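Uncharacterized conserved (Bdellovibrio bacteriovorus, PDB 7O21) is probably a peptidoglycan-editing LD-carboxypeptidase of the YkuD family that helps generate the curved cell shape of this predatory bacterium. Local coordinates at residues Ile66-Gly78 against Leu144-Val158. Numbering follows the deposited sequence.
Sequences ITEYPADIGKMGG and LTRGSRGCVVVRNDV
Thr-145 lays its methyl CG2 against the carboxylate of Asp-72, 3.5 Å from OD2, and equally close to the carbonyl O of Ile-73. The Asp-72 carboxylate is tied back to its own strand, where OD1 accepts the N-H of Ile-73 on its anti side, somewhat out of the carboxylate plane, and Asp-72 CB packs on Leu-144 CB. The backbones beneath run antiparallel: Asp-72 and Val-153 form the hydrogen-bonded pair, with Val-153 N to Asp-72 O at 2.8 Å and nearly straight (172°). One step on, Ile-73 holds CG1 anti to its carbonyl carbon (chi1 -56°), and CD1 at the end of that branch reaches Val-152 CG2 at 4.0 Å, while Ile-73 CG2 rests on Gly-150 CA. This pairing joins strand 62-73 to strand 152-153 in the YkuD catalytic domain, directly after Cys-151, the predicted nucleophile, whose side chain lies near that of His-136, the predicted proton donor/acceptor. The loop carrying Cys-151 is gripped through its backbone: Gly-74 N donates to Cys-151 O (2.9 Å), and Gly-74 O accepts the N-H of Gly-150, in the type II turn Ser-148 to Cys-151, from above the carbonyl plane. Lacking a side chain, Gly-74 lets the backbones close in, CA 3.1 Å from Gly-147 O. Farther along, Met-76 N donates to Gly-147 O and Met-76 O accepts the N-H of Arg-149, whose side chain extends past Gly-78 to bond Lys-87 O through NH2. At the other end, Val-158 CG1 meets the Tyr-69 ring obliquely at CD2, 3.7 Å away, and a water links Pro-70 O to Arg-155 N.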
ATOM      1  N   ILE A  66     -23.009 -14.919  11.924  1.00 19.42           N
ATOM      2  CA  ILE A  66     -23.344 -16.102  11.155  1.00 22.05           C
ATOM      3  C   ILE A  66     -22.540 -17.327  11.569  1.00 23.49           C
ATOM      4  O   ILE A  66     -23.042 -18.447  11.430  1.00 21.96           O
ATOM      5  CB  ILE A  66     -23.282 -15.890   9.634  1.00 26.88           C
ATOM      6  CG1 ILE A  66     -21.876 -15.488   9.229  1.00 22.15           C
ATOM      7  CG2 ILE A  66     -24.311 -14.846   9.190  1.00 36.51           C
ATOM      8  CD1 ILE A  66     -21.705 -15.316   7.730  1.00 32.32           C
ATOM      9  N   THR A  67     -21.321 -17.159  12.072  1.00 20.59           N
ATOM     10  CA  THR A  67     -20.535 -18.297  12.534  1.00 19.44           C
ATOM     11  C   THR A  67     -19.452 -17.813  13.493  1.00 19.33           C
ATOM     12  O   THR A  67     -19.224 -16.609  13.651  1.00 17.00           O
ATOM     13  CB  THR A  67     -19.942 -19.070  11.352  1.00 25.42           C
ATOM     14  OG1 THR A  67     -19.490 -20.359  11.799  1.00 31.10           O
ATOM     15  CG2 THR A  67     -18.780 -18.303  10.744  1.00 23.84           C
ATOM     16  N   GLU A  68     -18.798 -18.773  14.152  1.00 18.24           N
ATOM     17  CA  GLU A  68     -17.809 -18.484  15.176  1.00 21.55           C
ATOM     18  C   GLU A  68     -16.913 -19.705  15.346  1.00 20.44           C
ATOM     19  O   GLU A  68     -17.395 -20.844  15.317  1.00 20.46           O
ATOM     20  CB  GLU A  68     -18.506 -18.172  16.506  1.00 20.45           C
ATOM     21  CG  GLU A  68     -17.577 -17.763  17.626  1.00 19.86           C
ATOM     22  CD  GLU A  68     -18.327 -17.147  18.788  1.00 31.88           C
ATOM     23  OE1 GLU A  68     -19.039 -16.141  18.574  1.00 44.06           O
ATOM     24  OE2 GLU A  68     -18.217 -17.670  19.907  1.00 38.84           O
ATOM     25  N   TYR A  69     -15.619 -19.469  15.524  1.00 16.06           N
ATOM     26  CA  TYR A  69     -14.647 -20.542  15.648  1.00 16.76           C
ATOM     27  C   TYR A  69     -13.603 -20.159  16.694  1.00 18.43           C
ATOM     28  O   TYR A  69     -13.415 -18.980  16.979  1.00 16.53           O
ATOM     29  CB  TYR A  69     -13.919 -20.751  14.318  1.00 18.56           C
ATOM     30  CG  TYR A  69     -14.844 -20.994  13.145  1.00 18.92           C
ATOM     31  CD1 TYR A  69     -15.519 -22.195  13.025  1.00 21.60           C
ATOM     32  CD2 TYR A  69     -15.032 -20.032  12.161  1.00 22.30           C
ATOM     33  CE1 TYR A  69     -16.363 -22.441  11.967  1.00 24.76           C
ATOM     34  CE2 TYR A  69     -15.883 -20.272  11.086  1.00 22.94           C
ATOM     35  CZ  TYR A  69     -16.541 -21.480  11.001  1.00 25.08           C
ATOM     36  OH  TYR A  69     -17.390 -21.749   9.954  1.00 37.20           O
ATOM     37  N   PRO A  70     -12.907 -21.148  17.251  1.00 16.52           N
ATOM     38  CA  PRO A  70     -11.752 -20.818  18.094  1.00 16.92           C
ATOM     39  C   PRO A  70     -10.658 -20.121  17.295  1.00 14.71           C
ATOM     40  O   PRO A  70     -10.473 -20.364  16.099  1.00 17.41           O
ATOM     41  CB  PRO A  70     -11.274 -22.187  18.595  1.00 18.56           C
ATOM     42  CG  PRO A  70     -12.434 -23.138  18.328  1.00 19.34           C
ATOM     43  CD  PRO A  70     -13.118 -22.598  17.118  1.00 17.45           C
ATOM     44  N   ALA A  71      -9.933 -19.242  17.985  1.00 16.53           N
ATOM     45  CA  ALA A  71      -8.790 -18.555  17.401  1.00 15.86           C
ATOM     46  C   ALA A  71      -7.885 -18.103  18.534  1.00 16.43           C
ATOM     47  O   ALA A  71      -8.311 -18.002  19.687  1.00 19.63           O
ATOM     48  CB  ALA A  71      -9.259 -17.331  16.612  1.00 16.31           C
ATOM     49  N   ASP A  72      -6.623 -17.844  18.204  1.00 16.91           N
ATOM     50  CA  ASP A  72      -5.701 -17.306  19.194  1.00 16.30           C
ATOM     51  C   ASP A  72      -4.710 -16.402  18.483  1.00 15.98           C
ATOM     52  O   ASP A  72      -4.730 -16.274  17.257  1.00 18.12           O
ATOM     53  CB  ASP A  72      -4.995 -18.431  19.963  1.00 18.77           C
ATOM     54  CG  ASP A  72      -4.750 -18.087  21.434  1.00 20.66           C
ATOM     55  OD1 ASP A  72      -4.618 -16.892  21.779  1.00 20.54           O
ATOM     56  OD2 ASP A  72      -4.667 -19.036  22.241  1.00 23.23           O
ATOM     57  N   ILE A  73      -3.864 -15.741  19.269  1.00 17.62           N
ATOM     58  CA  ILE A  73      -2.840 -14.852  18.745  1.00 15.95           C
ATOM     59  C   ILE A  73      -1.480 -15.516  18.880  1.00 18.68           C
ATOM     60  O   ILE A  73      -1.161 -16.105  19.923  1.00 19.39           O
ATOM     61  CB  ILE A  73      -2.855 -13.505  19.485  1.00 17.62           C
ATOM     62  CG1 ILE A  73      -4.246 -12.878  19.402  1.00 19.96           C
ATOM     63  CG2 ILE A  73      -1.769 -12.593  18.926  1.00 20.55           C
ATOM     64  CD1 ILE A  73      -4.670 -12.438  18.007  1.00 18.77           C
ATOM     65  N   GLY A  74      -0.673 -15.417  17.824  1.00 17.97           N
ATOM     66  CA  GLY A  74       0.670 -15.962  17.882  1.00 20.48           C
ATOM     67  C   GLY A  74       1.528 -15.215  18.884  1.00 22.04           C
ATOM     68  O   GLY A  74       1.378 -14.011  19.096  1.00 26.58           O
ATOM     69  N   LYS A  75       2.448 -15.952  19.508  1.00 27.06           N
ATOM     70  CA  LYS A  75       3.279 -15.411  20.572  1.00 30.32           C
ATOM     71  C   LYS A  75       4.774 -15.467  20.284  1.00 35.98           C
ATOM     72  O   LYS A  75       5.566 -15.028  21.126  1.00 35.48           O
ATOM     73  CB  LYS A  75       2.995 -16.151  21.885  1.00 22.39           C
ATOM     74  CG  LYS A  75       1.629 -15.884  22.478  1.00 30.83           C
ATOM     75  CD  LYS A  75       1.516 -16.513  23.852  1.00 42.03           C
ATOM     76  CE  LYS A  75       0.316 -15.981  24.620  1.00 48.87           C
ATOM     77  NZ  LYS A  75      -0.657 -17.064  24.949  1.00 45.29           N
ATOM     78  N   MET A  76       5.183 -15.974  19.127  1.00 31.48           N
ATOM     79  CA  MET A  76       6.583 -16.286  18.874  1.00 33.30           C
ATOM     80  C   MET A  76       7.324 -15.096  18.280  1.00 43.75           C
ATOM     81  O   MET A  76       6.752 -14.277  17.554  1.00 44.16           O
ATOM     82  CB  MET A  76       6.690 -17.474  17.919  1.00 34.53           C
ATOM     83  CG  MET A  76       6.279 -18.797  18.539  1.00 33.05           C
ATOM     84  SD  MET A  76       7.396 -19.285  19.868  1.00 36.57           S
ATOM     85  CE  MET A  76       8.867 -19.687  18.926  1.00 43.51           C
ATOM     86  N   GLY A  77       8.617 -15.017  18.592  1.00 54.26           N
ATOM     87  CA  GLY A  77       9.485 -14.010  18.005  1.00 52.38           C
ATOM     88  C   GLY A  77       9.092 -12.585  18.316  1.00 58.82           C
ATOM     89  O   GLY A  77       9.331 -11.691  17.497  1.00 68.92           O
ATOM     90  N   GLY A  78       8.496 -12.344  19.479  1.00 58.51           N
ATOM     91  CA  GLY A  78       8.064 -11.008  19.847  1.00 56.54           C
ATOM     92  C   GLY A  78       9.200 -10.083  20.239  1.00 62.70           C
ATOM     93  O   GLY A  78       9.499  -9.923  21.422  1.00 72.73           O
ATOM     94  N   LEU A 144      -2.075 -23.050  18.500  1.00 21.34           N
ATOM     95  CA  LEU A 144      -2.284 -21.830  17.722  1.00 20.16           C
ATOM     96  C   LEU A 144      -1.282 -20.738  18.088  1.00 19.48           C
ATOM     97  O   LEU A 144      -0.895 -19.938  17.229  1.00 19.63           O
ATOM     98  CB  LEU A 144      -3.721 -21.350  17.919  1.00 21.74           C
ATOM     99  CG  LEU A 144      -4.833 -22.281  17.433  1.00 19.41           C
ATOM    100  CD1 LEU A 144      -6.185 -21.623  17.662  1.00 20.03           C
ATOM    101  CD2 LEU A 144      -4.643 -22.628  15.951  1.00 17.61           C
ATOM    102  N   THR A 145      -0.834 -20.701  19.347  1.00 21.41           N
ATOM    103  CA  THR A 145       0.080 -19.666  19.814  1.00 19.50           C
ATOM    104  C   THR A 145       1.499 -19.845  19.289  1.00 18.38           C
ATOM    105  O   THR A 145       2.345 -18.977  19.539  1.00 24.81           O
ATOM    106  CB  THR A 145       0.082 -19.628  21.342  1.00 21.37           C
ATOM    107  OG1 THR A 145       0.148 -20.967  21.843  1.00 23.54           O
ATOM    108  CG2 THR A 145      -1.197 -18.991  21.854  1.00 25.18           C
ATOM    109  N   ARG A 146       1.781 -20.924  18.561  1.00 20.75           N
ATOM    110  CA  ARG A 146       3.083 -20.989  17.908  1.00 23.84           C
ATOM    111  C   ARG A 146       3.233 -19.980  16.773  1.00 26.86           C
ATOM    112  O   ARG A 146       4.352 -19.782  16.292  1.00 28.24           O
ATOM    113  CB  ARG A 146       3.390 -22.405  17.433  1.00 29.30           C
ATOM    114  CG  ARG A 146       4.866 -22.609  17.153  1.00 38.53           C
ATOM    115  CD  ARG A 146       5.192 -24.065  16.905  1.00 39.16           C
ATOM    116  NE  ARG A 146       5.103 -24.885  18.111  1.00 43.18           N
ATOM    117  CZ  ARG A 146       5.551 -26.135  18.179  1.00 32.70           C
ATOM    118  NH1 ARG A 146       6.109 -26.683  17.111  1.00 33.69           N
ATOM    119  NH2 ARG A 146       5.442 -26.835  19.299  1.00 30.19           N
ATOM    120  N   GLY A 147       2.154 -19.329  16.350  1.00 23.36           N
ATOM    121  CA  GLY A 147       2.258 -18.300  15.326  1.00 21.04           C
ATOM    122  C   GLY A 147       3.161 -17.157  15.749  1.00 21.77           C
ATOM    123  O   GLY A 147       3.480 -16.955  16.921  1.00 28.62           O
ATOM    124  N   SER A 148       3.575 -16.381  14.750  1.00 27.01           N
ATOM    125  CA  SER A 148       4.418 -15.226  15.006  1.00 33.32           C
ATOM    126  C   SER A 148       3.615 -14.165  15.743  1.00 29.45           C
ATOM    127  O   SER A 148       2.391 -14.071  15.601  1.00 29.89           O
ATOM    128  CB  SER A 148       4.951 -14.658  13.687  1.00 35.80           C
ATOM    129  OG  SER A 148       5.396 -13.318  13.826  1.00 43.91           O
ATOM    130  N   ARG A 149       4.323 -13.367  16.537  1.00 31.25           N
ATOM    131  CA  ARG A 149       3.679 -12.469  17.482  1.00 33.69           C
ATOM    132  C   ARG A 149       2.666 -11.577  16.782  1.00 28.58           C
ATOM    133  O   ARG A 149       2.984 -10.891  15.809  1.00 31.43           O
ATOM    134  CB  ARG A 149       4.731 -11.610  18.191  1.00 34.69           C
ATOM    135  CG  ARG A 149       4.159 -10.809  19.351  1.00 44.51           C
ATOM    136  CD  ARG A 149       5.188  -9.879  19.974  1.00 42.75           C
ATOM    137  NE  ARG A 149       4.666  -9.274  21.196  1.00 51.68           N
ATOM    138  CZ  ARG A 149       5.411  -8.900  22.231  1.00 60.86           C
ATOM    139  NH1 ARG A 149       6.727  -9.064  22.202  1.00 64.47           N
ATOM    140  NH2 ARG A 149       4.837  -8.363  23.298  1.00 56.27           N
ATOM    141  N   GLY A 150       1.436 -11.599  17.288  1.00 22.14           N
ATOM    142  CA  GLY A 150       0.402 -10.711  16.821  1.00 20.63           C
ATOM    143  C   GLY A 150      -0.469 -11.248  15.704  1.00 19.79           C
ATOM    144  O   GLY A 150      -1.509 -10.648  15.412  1.00 20.01           O
ATOM    145  N   CYS A 151      -0.079 -12.343  15.053  1.00 19.58           N
ATOM    146  CA  CYS A 151      -0.902 -12.915  13.999  1.00 20.79           C
ATOM    147  C   CYS A 151      -2.132 -13.577  14.596  1.00 17.40           C
ATOM    148  O   CYS A 151      -2.102 -14.092  15.715  1.00 18.63           O
ATOM    149  CB  CYS A 151      -0.107 -13.956  13.236  1.00 17.56           C
ATOM    150  SG  CYS A 151       1.016 -13.171  12.040  1.00 23.05           S
ATOM    151  N   VAL A 152      -3.214 -13.579  13.832  1.00 17.76           N
ATOM    152  CA  VAL A 152      -4.420 -14.314  14.211  1.00 16.14           C
ATOM    153  C   VAL A 152      -4.325 -15.715  13.622  1.00 15.53           C
ATOM    154  O   VAL A 152      -4.175 -15.873  12.406  1.00 17.01           O
ATOM    155  CB  VAL A 152      -5.681 -13.602  13.708  1.00 15.66           C
ATOM    156  CG1 VAL A 152      -6.931 -14.382  14.133  1.00 18.64           C
ATOM    157  CG2 VAL A 152      -5.719 -12.152  14.194  1.00 18.80           C
ATOM    158  N   VAL A 153      -4.382 -16.733  14.476  1.00 15.47           N
ATOM    159  CA  VAL A 153      -4.157 -18.109  14.051  1.00 14.70           C
ATOM    160  C   VAL A 153      -5.404 -18.934  14.336  1.00 16.61           C
ATOM    161  O   VAL A 153      -5.984 -18.848  15.429  1.00 16.51           O
ATOM    162  CB  VAL A 153      -2.937 -18.713  14.765  1.00 15.36           C
ATOM    163  CG1 VAL A 153      -2.554 -20.079  14.152  1.00 17.10           C
ATOM    164  CG2 VAL A 153      -1.763 -17.740  14.741  1.00 18.47           C
ATOM    165  N   VAL A 154      -5.792 -19.743  13.353  1.00 15.70           N
ATOM    166  CA  VAL A 154      -6.922 -20.651  13.432  1.00 16.28           C
ATOM    167  C   VAL A 154      -6.487 -22.011  12.899  1.00 16.83           C
ATOM    168  O   VAL A 154      -5.414 -22.174  12.311  1.00 16.52           O
ATOM    169  CB  VAL A 154      -8.140 -20.129  12.638  1.00 17.23           C
ATOM    170  CG1 VAL A 154      -8.626 -18.799  13.211  1.00 16.54           C
ATOM    171  CG2 VAL A 154      -7.787 -19.957  11.166  1.00 15.64           C
ATOM    172  N   ARG A 155      -7.355 -22.975  13.049  1.00 16.46           N
ATOM    173  CA  ARG A 155      -7.090 -24.334  12.534  1.00 15.36           C
ATOM    174  C   ARG A 155      -7.249 -24.370  11.005  1.00 16.51           C
ATOM    175  O   ARG A 155      -7.871 -23.527  10.437  1.00 16.07           O
ATOM    176  CB  ARG A 155      -7.987 -25.338  13.264  1.00 17.85           C
ATOM    177  CG  ARG A 155      -7.665 -25.507  14.737  1.00 17.62           C
ATOM    178  CD  ARG A 155      -6.320 -26.169  14.921  1.00 21.08           C
ATOM    179  NE  ARG A 155      -5.790 -26.054  16.254  1.00 19.69           N
ATOM    180  CZ  ARG A 155      -4.519 -26.227  16.509  1.00 23.70           C
ATOM    181  NH1 ARG A 155      -4.052 -26.093  17.724  1.00 26.68           N
ATOM    182  NH2 ARG A 155      -3.687 -26.488  15.539  1.00 19.31           N
ATOM    183  N   ASN A 156      -6.685 -25.392  10.393  1.00 16.02           N
ATOM    184  CA  ASN A 156      -6.715 -25.541   8.915  1.00 15.28           C
ATOM    185  C   ASN A 156      -8.154 -25.643   8.396  1.00 18.07           C
ATOM    186  O   ASN A 156      -8.429 -25.101   7.396  1.00 18.30           O
ATOM    187  CB  ASN A 156      -5.926 -26.781   8.490  1.00 18.28           C
ATOM    188  CG  ASN A 156      -4.444 -26.565   8.605  1.00 22.73           C
ATOM    189  OD1 ASN A 156      -3.950 -25.593   8.086  1.00 19.95           O
ATOM    190  ND2 ASN A 156      -3.763 -27.455   9.291  1.00 21.06           N
ATOM    191  N   ASP A 157      -9.005 -26.371   9.097  1.00 18.44           N
ATOM    192  CA  ASP A 157     -10.414 -26.511   8.665  1.00 21.14           C
ATOM    193  C   ASP A 157     -11.091 -25.141   8.728  1.00 17.04           C
ATOM    194  O   ASP A 157     -11.839 -24.841   7.864  1.00 19.43           O
ATOM    195  CB  ASP A 157     -11.136 -27.617   9.443  1.00 18.74           C
ATOM    196  CG  ASP A 157     -11.376 -27.356  10.921  1.00 20.25           C
ATOM    197  OD1 ASP A 157     -10.571 -26.729  11.527  1.00 19.12           O
ATOM    198  OD2 ASP A 157     -12.359 -27.846  11.426  1.00 23.76           O
ATOM    199  N   VAL A 158     -10.746 -24.367   9.739  1.00 16.56           N
ATOM    200  CA  VAL A 158     -11.370 -23.062   9.908  1.00 18.50           C
ATOM    201  C   VAL A 158     -10.922 -22.097   8.823  1.00 17.95           C
ATOM    202  O   VAL A 158     -11.747 -21.372   8.257  1.00 17.77           O
ATOM    203  CB  VAL A 158     -11.061 -22.529  11.311  1.00 16.90           C
ATOM    204  CG1 VAL A 158     -11.515 -21.077  11.436  1.00 18.27           C
ATOM    205  CG2 VAL A 158     -11.747 -23.389  12.365  1.00 18.83           C
TER
HETATM  206  O   HOH W   1      -9.554 -22.600  14.921  1.00 18.70           O